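UTP--glucose-1-phosphate uridylyltransferase YngB (Bacillus subtilis, PDB 7O2N) catalyses the formation of UDP-glucose from glucose-1-phosphate and UTP, a step toward the glycolipid that anchors lipoteichoic acid and toward glucosylated wall teichoic acid. Local coordinates at residues R143-V148 with T154-V159. Residues are numbered along the deposited sequence; the frame is centred on the assembly and turned at random.
Sequences RQLMDV and TEVVGV
Leu145 lays its branched end over the backbone of Val157 and Gly158, with CD2 3.4 Å from Gly158 N and 3.7 Å from Val157 C, and CD1 3.9 Å from Gly158 CA. This is helix-on-sheet packing in the GT-A type nucleotidyltransferase fold: helix 141-152 runs down one face of the mixed sheet, and the chain then turns back into strand 156-161. The axes of helix segment 143-148 and strand segment 156-159 approach to 8.2 Å, their directions 141° apart, so the strand runs back roughly against the helix. Leu145 and Val148, three residues apart and so on one side of the helix, both send their CB toward the strand. Val156 rises between them. Its CG2 meets Leu145 CD2 at 3.7 Å, while its CB and CG1 lie against CG2 of Val148, so one strand valine touches both helix residues. Val157 points the opposite way, onto Tyr207 and Val203 on the far side of the sheet. At Gly158 the strand carries no side chain, and the leucine comes down close to the main chain there, the CA atoms of Leu145 and Gly158 being 6.2 Å apart. Cutting Leu145 back to an alanine is likely to open a gap over Gly158 and take from Val156 CG2 its apolar neighbour CD2. Val208 and Arg206 of the adjoining strand and Leu248 also touch Leu145, while Val148 reaches Arg246, so the contact continues onto neighbouring strands and a loop. Away from the strand, the partly exposed Arg143 reaches forward along the helix to form a salt bridge one turn on, NH1 of Arg143 lying 2.7 Å from OD1 of Asp147.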
loop_
_atom_site.group_PDB
_atom_site.type_symbol
_atom_site.label_atom_id
_atom_site.label_comp_id
_atom_site.label_asym_id
_atom_site.label_seq_id
_atom_site.Cartn_x
_atom_site.Cartn_y
_atom_site.Cartn_z
ATOM N N ARG A 143 12.842 2.099 -23.463
ATOM C CA ARG A 143 13.551 2.888 -24.461
ATOM C C ARG A 143 14.659 2.059 -25.100
ATOM O O ARG A 143 14.899 2.172 -26.290
ATOM C CB ARG A 143 14.273 4.068 -23.808
ATOM C CG ARG A 143 14.954 4.986 -24.807
ATOM C CD ARG A 143 14.040 6.176 -24.954
ATOM N NE ARG A 143 14.367 7.021 -26.087
ATOM C CZ ARG A 143 14.394 6.614 -27.351
ATOM N NH1 ARG A 143 14.123 5.362 -27.658
ATOM N NH2 ARG A 143 14.672 7.476 -28.309
ATOM N N GLN A 144 15.340 1.251 -24.273
ATOM C CA GLN A 144 16.468 0.438 -24.688
ATOM C C GLN A 144 16.020 -0.657 -25.652
ATOM O O GLN A 144 16.752 -0.948 -26.595
ATOM C CB GLN A 144 17.173 -0.166 -23.473
ATOM C CG GLN A 144 17.703 0.848 -22.456
ATOM C CD GLN A 144 18.300 0.166 -21.244
ATOM O OE1 GLN A 144 18.636 -1.029 -21.271
ATOM N NE2 GLN A 144 18.422 0.913 -20.150
ATOM N N LEU A 145 14.843 -1.260 -25.408
ATOM C CA LEU A 145 14.258 -2.247 -26.311
ATOM C C LEU A 145 13.904 -1.597 -27.643
ATOM O O LEU A 145 14.019 -2.238 -28.695
ATOM C CB LEU A 145 12.965 -2.802 -25.708
ATOM C CG LEU A 145 13.104 -4.033 -24.830
ATOM C CD1 LEU A 145 13.224 -3.592 -23.387
ATOM C CD2 LEU A 145 11.892 -4.933 -24.995
ATOM N N MET A 146 13.431 -0.337 -27.556
ATOM C CA MET A 146 12.940 0.397 -28.712
ATOM C C MET A 146 14.114 0.689 -29.653
ATOM O O MET A 146 13.970 0.685 -30.882
ATOM C CB MET A 146 12.246 1.704 -28.298
ATOM C CG MET A 146 10.776 1.569 -27.881
ATOM S SD MET A 146 10.184 2.958 -26.797
ATOM C CE MET A 146 10.219 4.327 -27.948
ATOM N N ASP A 147 15.293 0.908 -29.054
ATOM C CA ASP A 147 16.477 1.297 -29.797
ATOM C C ASP A 147 16.979 0.110 -30.609
ATOM O O ASP A 147 17.389 0.284 -31.759
ATOM C CB ASP A 147 17.464 2.047 -28.902
ATOM C CG ASP A 147 16.921 3.410 -28.534
ATOM O OD1 ASP A 147 15.763 3.683 -28.889
ATOM O OD2 ASP A 147 17.648 4.188 -27.903
ATOM N N VAL A 148 16.889 -1.092 -30.030
ATOM C CA VAL A 148 17.190 -2.286 -30.802
ATOM C C VAL A 148 16.130 -2.473 -31.891
ATOM O O VAL A 148 16.468 -2.928 -32.991
ATOM C CB VAL A 148 17.477 -3.551 -29.952
ATOM C CG1 VAL A 148 17.189 -3.344 -28.470
ATOM C CG2 VAL A 148 16.829 -4.837 -30.478
ATOM N N THR A 154 12.673 -6.377 -35.783
ATOM C CA THR A 154 11.952 -7.583 -35.407
ATOM C C THR A 154 11.399 -7.430 -33.995
ATOM O O THR A 154 11.659 -6.429 -33.323
ATOM C CB THR A 154 12.865 -8.813 -35.344
ATOM O OG1 THR A 154 14.182 -8.417 -34.962
ATOM C CG2 THR A 154 12.900 -9.594 -36.634
ATOM N N GLU A 155 10.656 -8.459 -33.564
ATOM C CA GLU A 155 10.153 -8.586 -32.203
ATOM C C GLU A 155 11.350 -8.643 -31.257
ATOM O O GLU A 155 12.093 -9.616 -31.278
ATOM C CB GLU A 155 9.283 -9.842 -32.070
ATOM C CG GLU A 155 7.871 -9.713 -32.633
ATOM C CD GLU A 155 7.672 -9.703 -34.148
ATOM O OE1 GLU A 155 8.658 -9.942 -34.891
ATOM O OE2 GLU A 155 6.519 -9.445 -34.593
ATOM N N VAL A 156 11.543 -7.580 -30.466
ATOM C CA VAL A 156 12.606 -7.487 -29.475
ATOM C C VAL A 156 12.066 -7.803 -28.074
ATOM O O VAL A 156 10.950 -7.435 -27.721
ATOM C CB VAL A 156 13.387 -6.151 -29.551
ATOM C CG1 VAL A 156 12.940 -5.227 -30.676
ATOM C CG2 VAL A 156 13.522 -5.412 -28.227
ATOM N N VAL A 157 12.874 -8.521 -27.283
ATOM C CA VAL A 157 12.564 -8.911 -25.913
ATOM C C VAL A 157 13.582 -8.243 -24.982
ATOM O O VAL A 157 14.735 -8.052 -25.351
ATOM C CB VAL A 157 12.581 -10.449 -25.767
ATOM C CG1 VAL A 157 13.263 -10.884 -24.496
ATOM C CG2 VAL A 157 11.209 -11.088 -25.856
ATOM N N GLY A 158 13.150 -7.889 -23.768
ATOM C CA GLY A 158 14.007 -7.313 -22.741
ATOM C C GLY A 158 14.470 -8.372 -21.739
ATOM O O GLY A 158 13.650 -9.085 -21.152
ATOM N N VAL A 159 15.798 -8.467 -21.555
ATOM C CA VAL A 159 16.405 -9.560 -20.804
ATOM C C VAL A 159 17.451 -9.047 -19.813
ATOM O O VAL A 159 17.982 -7.931 -19.919
ATOM C CB VAL A 159 16.988 -10.667 -21.706
ATOM C CG1 VAL A 159 15.897 -11.494 -22.365
ATOM C CG2 VAL A 159 18.012 -10.150 -22.723
#